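Local coordinates for protein N5-carboxyaminoimidazole ribonucleotide synthetase (Bacillus anthracis, PDB 3QFF) that probably uses ATP and bicarbonate to carboxylate aminoimidazole ribonucleotide to its N5-carboxy form, a step of purine biosynthesis, at residues V220-R232 against N311-G323. Numbering follows the deposited sequence.
With ADP (adenosine-5'-diphosphate), chain C.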
ATOM      1  N   VAL A 220      15.200 -22.159   5.112  1.00 34.84           N
ATOM      2  CA  VAL A 220      16.551 -22.549   4.698  1.00 36.57           C
ATOM      3  C   VAL A 220      17.527 -21.895   5.667  1.00 37.23           C
ATOM      4  O   VAL A 220      17.487 -20.680   5.860  1.00 37.05           O
ATOM      5  CB  VAL A 220      16.848 -22.096   3.231  1.00 36.51           C
ATOM      6  CG1 VAL A 220      18.363 -22.045   2.943  1.00 37.59           C
ATOM      7  CG2 VAL A 220      16.147 -22.996   2.235  1.00 37.14           C
ATOM      8  N   ASN A 221      18.388 -22.703   6.294  1.00 38.67           N
ATOM      9  CA  ASN A 221      19.295 -22.237   7.360  1.00 39.59           C
ATOM     10  C   ASN A 221      18.575 -21.550   8.512  1.00 39.42           C
ATOM     11  O   ASN A 221      19.080 -20.570   9.064  1.00 39.73           O
ATOM     12  CB  ASN A 221      20.362 -21.284   6.812  1.00 40.53           C
ATOM     13  CG  ASN A 221      21.409 -21.992   5.996  1.00 42.88           C
ATOM     14  OD1 ASN A 221      21.925 -23.042   6.394  1.00 46.05           O
ATOM     15  ND2 ASN A 221      21.741 -21.418   4.846  1.00 45.58           N
ATOM     16  N   ASN A 222      17.400 -22.073   8.858  1.00 39.29           N
ATOM     17  CA  ASN A 222      16.513 -21.497   9.880  1.00 38.82           C
ATOM     18  C   ASN A 222      16.076 -20.050   9.626  1.00 37.47           C
ATOM     19  O   ASN A 222      15.794 -19.293  10.562  1.00 37.35           O
ATOM     20  CB  ASN A 222      17.095 -21.672  11.288  1.00 39.89           C
ATOM     21  CG  ASN A 222      16.561 -22.918  11.991  1.00 42.59           C
ATOM     22  OD1 ASN A 222      16.129 -23.884  11.347  1.00 45.15           O
ATOM     23  ND2 ASN A 222      16.575 -22.891  13.324  1.00 45.31           N
ATOM     24  N   ILE A 223      16.042 -19.676   8.348  1.00 35.85           N
ATOM     25  CA  ILE A 223      15.514 -18.379   7.919  1.00 33.78           C
ATOM     26  C   ILE A 223      14.448 -18.656   6.873  1.00 32.56           C
ATOM     27  O   ILE A 223      14.603 -19.569   6.049  1.00 31.47           O
ATOM     28  CB  ILE A 223      16.616 -17.459   7.336  1.00 34.22           C
ATOM     29  CG1 ILE A 223      17.707 -17.207   8.381  1.00 34.25           C
ATOM     30  CG2 ILE A 223      16.028 -16.097   6.879  1.00 33.36           C
ATOM     31  CD1 ILE A 223      18.939 -16.559   7.817  1.00 35.66           C
ATOM     32  N   LEU A 224      13.360 -17.887   6.910  1.00 30.66           N
ATOM     33  CA  LEU A 224      12.319 -18.034   5.896  1.00 29.23           C
ATOM     34  C   LEU A 224      12.853 -17.710   4.501  1.00 28.09           C
ATOM     35  O   LEU A 224      13.531 -16.703   4.301  1.00 28.05           O
ATOM     36  CB  LEU A 224      11.083 -17.178   6.226  1.00 29.10           C
ATOM     37  CG  LEU A 224       9.864 -17.286   5.302  1.00 28.39           C
ATOM     38  CD1 LEU A 224       9.294 -18.717   5.268  1.00 28.60           C
ATOM     39  CD2 LEU A 224       8.773 -16.284   5.725  1.00 27.24           C
ATOM     40  N   HIS A 225      12.543 -18.587   3.555  1.00 27.41           N
ATOM     41  CA  HIS A 225      12.944 -18.417   2.161  1.00 27.36           C
ATOM     42  C   HIS A 225      11.723 -17.988   1.342  1.00 26.86           C
ATOM     43  O   HIS A 225      11.714 -16.892   0.781  1.00 26.74           O
ATOM     44  CB  HIS A 225      13.563 -19.721   1.617  1.00 26.72           C
ATOM     45  CG  HIS A 225      13.746 -19.749   0.128  1.00 27.91           C
ATOM     46  ND1 HIS A 225      14.347 -18.725  -0.574  1.00 28.78           N
ATOM     47  CD2 HIS A 225      13.426 -20.693  -0.789  1.00 27.64           C
ATOM     48  CE1 HIS A 225      14.363 -19.025  -1.862  1.00 27.63           C
ATOM     49  NE2 HIS A 225      13.815 -20.217  -2.018  1.00 28.30           N
ATOM     50  N   GLU A 226      10.706 -18.853   1.307  1.00 26.37           N
ATOM     51  CA  GLU A 226       9.470 -18.643   0.554  1.00 25.88           C
ATOM     52  C   GLU A 226       8.207 -18.898   1.384  1.00 25.76           C
ATOM     53  O   GLU A 226       8.187 -19.803   2.230  1.00 25.17           O
ATOM     54  CB  GLU A 226       9.430 -19.552  -0.673  1.00 25.85           C
ATOM     55  CG  GLU A 226      10.333 -19.083  -1.805  1.00 28.39           C
ATOM     56  CD  GLU A 226      10.427 -20.073  -2.958  1.00 30.86           C
ATOM     57  OE1 GLU A 226      10.243 -21.297  -2.731  1.00 30.64           O
ATOM     58  OE2 GLU A 226      10.699 -19.619  -4.091  1.00 31.79           O
ATOM     59  N   SER A 227       7.169 -18.098   1.132  1.00 24.95           N
ATOM     60  CA  SER A 227       5.804 -18.402   1.573  1.00 24.68           C
ATOM     61  C   SER A 227       4.911 -18.570   0.353  1.00 24.55           C
ATOM     62  O   SER A 227       4.919 -17.741  -0.570  1.00 24.54           O
ATOM     63  CB  SER A 227       5.222 -17.313   2.473  1.00 24.77           C
ATOM     64  OG  SER A 227       6.044 -17.118   3.592  1.00 26.58           O
ATOM     65  N   ILE A 228       4.133 -19.635   0.360  1.00 23.41           N
ATOM     66  CA  ILE A 228       3.333 -19.996  -0.795  1.00 23.53           C
ATOM     67  C   ILE A 228       1.874 -20.008  -0.390  1.00 23.44           C
ATOM     68  O   ILE A 228       1.509 -20.677   0.571  1.00 23.24           O
ATOM     69  CB  ILE A 228       3.707 -21.397  -1.296  1.00 23.27           C
ATOM     70  CG1 ILE A 228       5.208 -21.498  -1.606  1.00 23.32           C
ATOM     71  CG2 ILE A 228       2.839 -21.775  -2.486  1.00 23.89           C
ATOM     72  CD1 ILE A 228       5.732 -22.985  -1.678  1.00 25.12           C
ATOM     73  N   VAL A 229       1.043 -19.284  -1.135  1.00 23.55           N
ATOM     74  CA  VAL A 229      -0.357 -19.131  -0.792  1.00 23.71           C
ATOM     75  C   VAL A 229      -1.194 -19.221  -2.073  1.00 24.38           C
ATOM     76  O   VAL A 229      -0.969 -18.452  -3.010  1.00 24.47           O
ATOM     77  CB  VAL A 229      -0.616 -17.773  -0.093  1.00 23.19           C
ATOM     78  CG1 VAL A 229      -1.950 -17.786   0.644  1.00 22.87           C
ATOM     79  CG2 VAL A 229       0.525 -17.432   0.869  1.00 23.38           C
ATOM     80  N   PRO A 230      -2.178 -20.140  -2.119  1.00 25.20           N
ATOM     81  CA  PRO A 230      -2.626 -21.064  -1.064  1.00 25.61           C
ATOM     82  C   PRO A 230      -1.582 -22.132  -0.754  1.00 25.94           C
ATOM     83  O   PRO A 230      -0.860 -22.577  -1.650  1.00 25.41           O
ATOM     84  CB  PRO A 230      -3.889 -21.707  -1.667  1.00 26.30           C
ATOM     85  CG  PRO A 230      -4.272 -20.811  -2.836  1.00 26.82           C
ATOM     86  CD  PRO A 230      -2.970 -20.296  -3.350  1.00 24.60           C
ATOM     87  N   ALA A 231      -1.460 -22.495   0.519  1.00 26.54           N
ATOM     88  CA  ALA A 231      -0.581 -23.607   0.908  1.00 27.44           C
ATOM     89  C   ALA A 231      -0.996 -24.850   0.119  1.00 27.72           C
ATOM     90  O   ALA A 231      -2.180 -25.072  -0.109  1.00 28.38           O
ATOM     91  CB  ALA A 231      -0.675 -23.868   2.418  1.00 27.10           C
ATOM     92  N   ARG A 232      -0.025 -25.645  -0.314  1.00 28.73           N
ATOM     93  CA  ARG A 232      -0.318 -26.825  -1.115  1.00 28.85           C
ATOM     94  C   ARG A 232      -0.701 -28.010  -0.211  1.00 29.96           C
ATOM     95  O   ARG A 232       0.059 -28.973  -0.051  1.00 30.02           O
ATOM     96  CB  ARG A 232       0.851 -27.147  -2.058  1.00 28.78           C
ATOM     97  CG  ARG A 232       1.140 -26.006  -3.066  1.00 28.14           C
ATOM     98  CD  ARG A 232       2.415 -26.220  -3.881  1.00 27.64           C
ATOM     99  NE  ARG A 232       3.617 -26.159  -3.055  1.00 28.30           N
ATOM    100  CZ  ARG A 232       4.852 -26.434  -3.482  1.00 30.03           C
ATOM    101  NH1 ARG A 232       5.868 -26.345  -2.637  1.00 27.93           N
ATOM    102  NH2 ARG A 232       5.081 -26.796  -4.749  1.00 27.83           N
ATOM    103  N   ASN A 311      -9.609 -11.961   2.075  1.00 25.95           N
ATOM    104  CA  ASN A 311      -9.682 -12.759   0.859  1.00 26.65           C
ATOM    105  C   ASN A 311      -8.391 -12.751   0.074  1.00 26.43           C
ATOM    106  O   ASN A 311      -7.772 -11.692  -0.113  1.00 26.38           O
ATOM    107  CB  ASN A 311     -10.794 -12.234  -0.043  1.00 27.39           C
ATOM    108  CG  ASN A 311     -12.151 -12.310   0.614  1.00 29.19           C
ATOM    109  OD1 ASN A 311     -12.569 -13.377   1.070  1.00 32.95           O
ATOM    110  ND2 ASN A 311     -12.850 -11.183   0.672  1.00 31.66           N
ATOM    111  N   LEU A 312      -7.999 -13.932  -0.389  1.00 25.79           N
ATOM    112  CA  LEU A 312      -6.884 -14.075  -1.306  1.00 26.01           C
ATOM    113  C   LEU A 312      -7.384 -13.712  -2.706  1.00 26.55           C
ATOM    114  O   LEU A 312      -8.254 -14.396  -3.256  1.00 26.21           O
ATOM    115  CB  LEU A 312      -6.327 -15.502  -1.295  1.00 25.70           C
ATOM    116  CG  LEU A 312      -5.045 -15.657  -2.138  1.00 26.52           C
ATOM    117  CD1 LEU A 312      -3.853 -14.944  -1.489  1.00 25.14           C
ATOM    118  CD2 LEU A 312      -4.717 -17.090  -2.397  1.00 26.28           C
ATOM    119  N   LEU A 313      -6.832 -12.637  -3.263  1.00 25.96           N
ATOM    120  CA  LEU A 313      -7.271 -12.127  -4.559  1.00 26.30           C
ATOM    121  C   LEU A 313      -6.469 -12.700  -5.725  1.00 26.27           C
ATOM    122  O   LEU A 313      -6.960 -12.740  -6.848  1.00 26.62           O
ATOM    123  CB  LEU A 313      -7.229 -10.593  -4.577  1.00 26.12           C
ATOM    124  CG  LEU A 313      -8.128  -9.863  -3.569  1.00 27.27           C
ATOM    125  CD1 LEU A 313      -8.019  -8.351  -3.756  1.00 28.76           C
ATOM    126  CD2 LEU A 313      -9.583 -10.321  -3.677  1.00 27.78           C
ATOM    127  N   LYS A 314      -5.242 -13.134  -5.453  1.00 26.25           N
ATOM    128  CA  LYS A 314      -4.413 -13.848  -6.433  1.00 25.86           C
ATOM    129  C   LYS A 314      -3.420 -14.758  -5.707  1.00 25.41           C
ATOM    130  O   LYS A 314      -2.936 -14.400  -4.630  1.00 25.91           O
ATOM    131  CB  LYS A 314      -3.666 -12.847  -7.340  1.00 25.92           C
ATOM    132  CG  LYS A 314      -3.069 -13.458  -8.642  1.00 27.76           C
ATOM    133  CD  LYS A 314      -3.265 -12.528  -9.837  1.00 30.69           C
ATOM    134  CE  LYS A 314      -2.358 -12.906 -11.015  1.00 33.21           C
ATOM    135  NZ  LYS A 314      -2.448 -11.877 -12.104  1.00 35.47           N
ATOM    136  N   PRO A 315      -3.103 -15.937  -6.291  1.00 24.87           N
ATOM    137  CA  PRO A 315      -2.056 -16.776  -5.702  1.00 24.70           C
ATOM    138  C   PRO A 315      -0.679 -16.082  -5.731  1.00 24.19           C
ATOM    139  O   PRO A 315      -0.394 -15.294  -6.641  1.00 24.79           O
ATOM    140  CB  PRO A 315      -2.082 -18.043  -6.576  1.00 24.66           C
ATOM    141  CG  PRO A 315      -3.476 -18.089  -7.135  1.00 24.63           C
ATOM    142  CD  PRO A 315      -3.828 -16.638  -7.370  1.00 25.34           C
ATOM    143  N   VAL A 316       0.157 -16.366  -4.736  1.00 23.19           N
ATOM    144  CA  VAL A 316       1.379 -15.609  -4.522  1.00 22.27           C
ATOM    145  C   VAL A 316       2.498 -16.478  -3.957  1.00 22.37           C
ATOM    146  O   VAL A 316       2.259 -17.410  -3.170  1.00 23.11           O
ATOM    147  CB  VAL A 316       1.110 -14.353  -3.599  1.00 22.51           C
ATOM    148  CG1 VAL A 316       0.433 -14.772  -2.280  1.00 21.82           C
ATOM    149  CG2 VAL A 316       2.410 -13.536  -3.320  1.00 21.43           C
ATOM    150  N   VAL A 317       3.720 -16.188  -4.379  1.00 22.20           N
ATOM    151  CA  VAL A 317       4.909 -16.700  -3.699  1.00 21.46           C
ATOM    152  C   VAL A 317       5.694 -15.505  -3.226  1.00 22.30           C
ATOM    153  O   VAL A 317       6.162 -14.691  -4.041  1.00 21.90           O
ATOM    154  CB  VAL A 317       5.800 -17.589  -4.631  1.00 21.66           C
ATOM    155  CG1 VAL A 317       7.113 -17.965  -3.954  1.00 18.94           C
ATOM    156  CG2 VAL A 317       5.034 -18.845  -5.026  1.00 20.86           C
ATOM    157  N   MET A 318       5.834 -15.387  -1.908  1.00 21.79           N
ATOM    158  CA  MET A 318       6.720 -14.394  -1.347  1.00 21.96           C
ATOM    159  C   MET A 318       8.113 -14.997  -1.279  1.00 22.30           C
ATOM    160  O   MET A 318       8.266 -16.148  -0.841  1.00 22.46           O
ATOM    161  CB  MET A 318       6.284 -13.976   0.058  1.00 21.97           C
ATOM    162  CG  MET A 318       7.161 -12.838   0.586  1.00 23.08           C
ATOM    163  SD  MET A 318       7.655 -12.965   2.293  1.00 30.00           S
ATOM    164  CE  MET A 318       8.726 -14.416   2.292  1.00 27.90           C
ATOM    165  N   VAL A 319       9.114 -14.251  -1.750  1.00 22.09           N
ATOM    166  CA  VAL A 319      10.506 -14.671  -1.581  1.00 22.49           C
ATOM    167  C   VAL A 319      11.279 -13.638  -0.785  1.00 22.47           C
ATOM    168  O   VAL A 319      11.237 -12.448  -1.095  1.00 22.55           O
ATOM    169  CB  VAL A 319      11.236 -14.909  -2.929  1.00 22.52           C
ATOM    170  CG1 VAL A 319      12.485 -15.778  -2.691  1.00 22.94           C
ATOM    171  CG2 VAL A 319      10.334 -15.594  -3.909  1.00 23.66           C
ATOM    172  N   ASN A 320      11.987 -14.083   0.248  1.00 22.85           N
ATOM    173  CA  ASN A 320      12.820 -13.176   1.027  1.00 23.75           C
ATOM    174  C   ASN A 320      14.073 -12.718   0.288  1.00 23.77           C
ATOM    175  O   ASN A 320      14.697 -13.515  -0.415  1.00 22.91           O
ATOM    176  CB  ASN A 320      13.251 -13.829   2.357  1.00 23.84           C
ATOM    177  CG  ASN A 320      12.398 -13.394   3.535  1.00 24.98           C
ATOM    178  OD1 ASN A 320      11.556 -12.497   3.432  1.00 24.37           O
ATOM    179  ND2 ASN A 320      12.630 -14.025   4.678  1.00 26.96           N
ATOM    180  N   ILE A 321      14.425 -11.441   0.483  1.00 24.28           N
ATOM    181  CA  ILE A 321      15.663 -10.847  -0.030  1.00 25.24           C
ATOM    182  C   ILE A 321      16.621 -10.565   1.128  1.00 25.66           C
ATOM    183  O   ILE A 321      16.462  -9.609   1.886  1.00 25.82           O
ATOM    184  CB  ILE A 321      15.405  -9.569  -0.882  1.00 25.23           C
ATOM    185  CG1 ILE A 321      14.432  -9.888  -2.024  1.00 24.56           C
ATOM    186  CG2 ILE A 321      16.734  -8.956  -1.424  1.00 25.68           C
ATOM    187  CD1 ILE A 321      13.725  -8.667  -2.586  1.00 26.15           C
ATOM    188  N   LEU A 322      17.622 -11.430   1.254  1.00 26.54           N
ATOM    189  CA  LEU A 322      18.662 -11.266   2.276  1.00 27.69           C
ATOM    190  C   LEU A 322      19.793 -10.406   1.720  1.00 28.47           C
ATOM    191  O   LEU A 322      19.805 -10.098   0.530  1.00 29.08           O
ATOM    192  CB  LEU A 322      19.180 -12.635   2.744  1.00 27.51           C
ATOM    193  CG  LEU A 322      18.125 -13.699   3.131  1.00 27.77           C
ATOM    194  CD1 LEU A 322      18.816 -14.984   3.650  1.00 27.45           C
ATOM    195  CD2 LEU A 322      17.170 -13.153   4.183  1.00 27.54           C
ATOM    196  N   GLY A 323      20.718  -9.994   2.585  1.00 29.23           N
ATOM    197  CA  GLY A 323      21.921  -9.274   2.163  1.00 30.75           C
ATOM    198  C   GLY A 323      22.630  -9.945   0.994  1.00 31.35           C
ATOM    199  O   GLY A 323      23.023  -9.273   0.045  1.00 30.91           O
TER
HETATM  200  PB  ADP C 400      13.209 -20.711  15.534  1.00 62.88           P
HETATM  201  O1B ADP C 400      14.700 -20.468  15.504  1.00 62.84           O
HETATM  202  O2B ADP C 400      12.527 -20.048  16.711  1.00 62.26           O
HETATM  203  O3B ADP C 400      12.538 -20.474  14.202  1.00 62.65           O
HETATM  204  PA  ADP C 400      11.835 -23.284  15.515  1.00 60.58           P
HETATM  205  O1A ADP C 400      10.855 -22.612  14.576  1.00 61.16           O
HETATM  206  O2A ADP C 400      11.351 -23.892  16.811  1.00 60.28           O
HETATM  207  O3A ADP C 400      13.086 -22.302  15.839  1.00 61.78           O
HETATM  208  O5' ADP C 400      12.543 -24.479  14.706  1.00 59.78           O
HETATM  209  C5' ADP C 400      13.377 -24.186  13.587  1.00 59.37           C
HETATM  210  C4' ADP C 400      13.209 -25.273  12.536  1.00 58.68           C
HETATM  211  O4' ADP C 400      13.553 -26.537  13.107  1.00 57.97           O
HETATM  212  C3' ADP C 400      11.770 -25.386  12.058  1.00 58.29           C
HETATM  213  O3' ADP C 400      11.568 -24.648  10.849  1.00 59.10           O
HETATM  214  C2' ADP C 400      11.559 -26.874  11.858  1.00 58.33           C
HETATM  215  O2' ADP C 400      11.799 -27.220  10.491  1.00 57.59           O
HETATM  216  C1' ADP C 400      12.611 -27.546  12.726  1.00 57.50           C
HETATM  217  N9  ADP C 400      11.975 -28.137  13.937  1.00 56.66           N
HETATM  218  C8  ADP C 400      11.815 -27.521  15.128  1.00 56.00           C
HETATM  219  N7  ADP C 400      11.200 -28.333  16.024  1.00 55.36           N
HETATM  220  C5  ADP C 400      10.957 -29.503  15.410  1.00 54.99           C
HETATM  221  C6  ADP C 400      10.332 -30.797  15.784  1.00 54.68           C
HETATM  222  N6  ADP C 400       9.835 -31.005  17.029  1.00 52.96           N
HETATM  223  N1  ADP C 400      10.278 -31.763  14.833  1.00 54.85           N
HETATM  224  C2  ADP C 400      10.764 -31.576  13.591  1.00 54.93           C
HETATM  225  N3  ADP C 400      11.341 -30.429  13.189  1.00 55.17           N
HETATM  226  C4  ADP C 400      11.470 -29.374  14.035  1.00 55.74           C
HETATM  227  O   HOH W   1      15.457 -16.021   0.546  1.00 28.54           O
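Met318 leans toward strand 223-229, its methyl CE resting across the seam where Leu224 CD2 (3.9 Å) and Ser227 OG come together. CG starts out anti to the backbone N (chi1 -175°), and the bends further along bring the methyl round; Ser227 OG itself is hydrogen-bonded to Asn217. On the same face, Val229 and Val316 lie side by side, with Val229 CB 3.9 Å from Val316 CG1, and Leu312 CD1 fits against Val229 CG1. The other branch, Leu312 CD2, meets the ring of Pro230, which follows a cis peptide bond, at 3.8 Å from its CD. The strands run antiparallel, with Ser227-Met318 and Val229-Val316 as the hydrogen-bonded pairs, inside a large antiparallel sheet, between strands 209-220 and 354-361, where the ATP-grasp part joins the C-terminal domain. A classic beta bulge opposite Ile218 puts both His225 and Glu226 on the face of Val317 and Val319. There Val319 CG1 comes within 3.8 Å of His225 CE1, while the extended Glu226 side chain runs past Val317 CG1, and Leu369 of the helix 365-374 packs on Glu226. Water 1 bridges His225 ND1 and Asn320 O, lying in the plane of the imidazole. At the bulge, Asn320 N bonds almost straight (173°) to His225 O, and past it Ile223 CG2 meets Leu322 CD2 tip to tip; the adjoining type I' turn carries Asn222 to the ADP ribose.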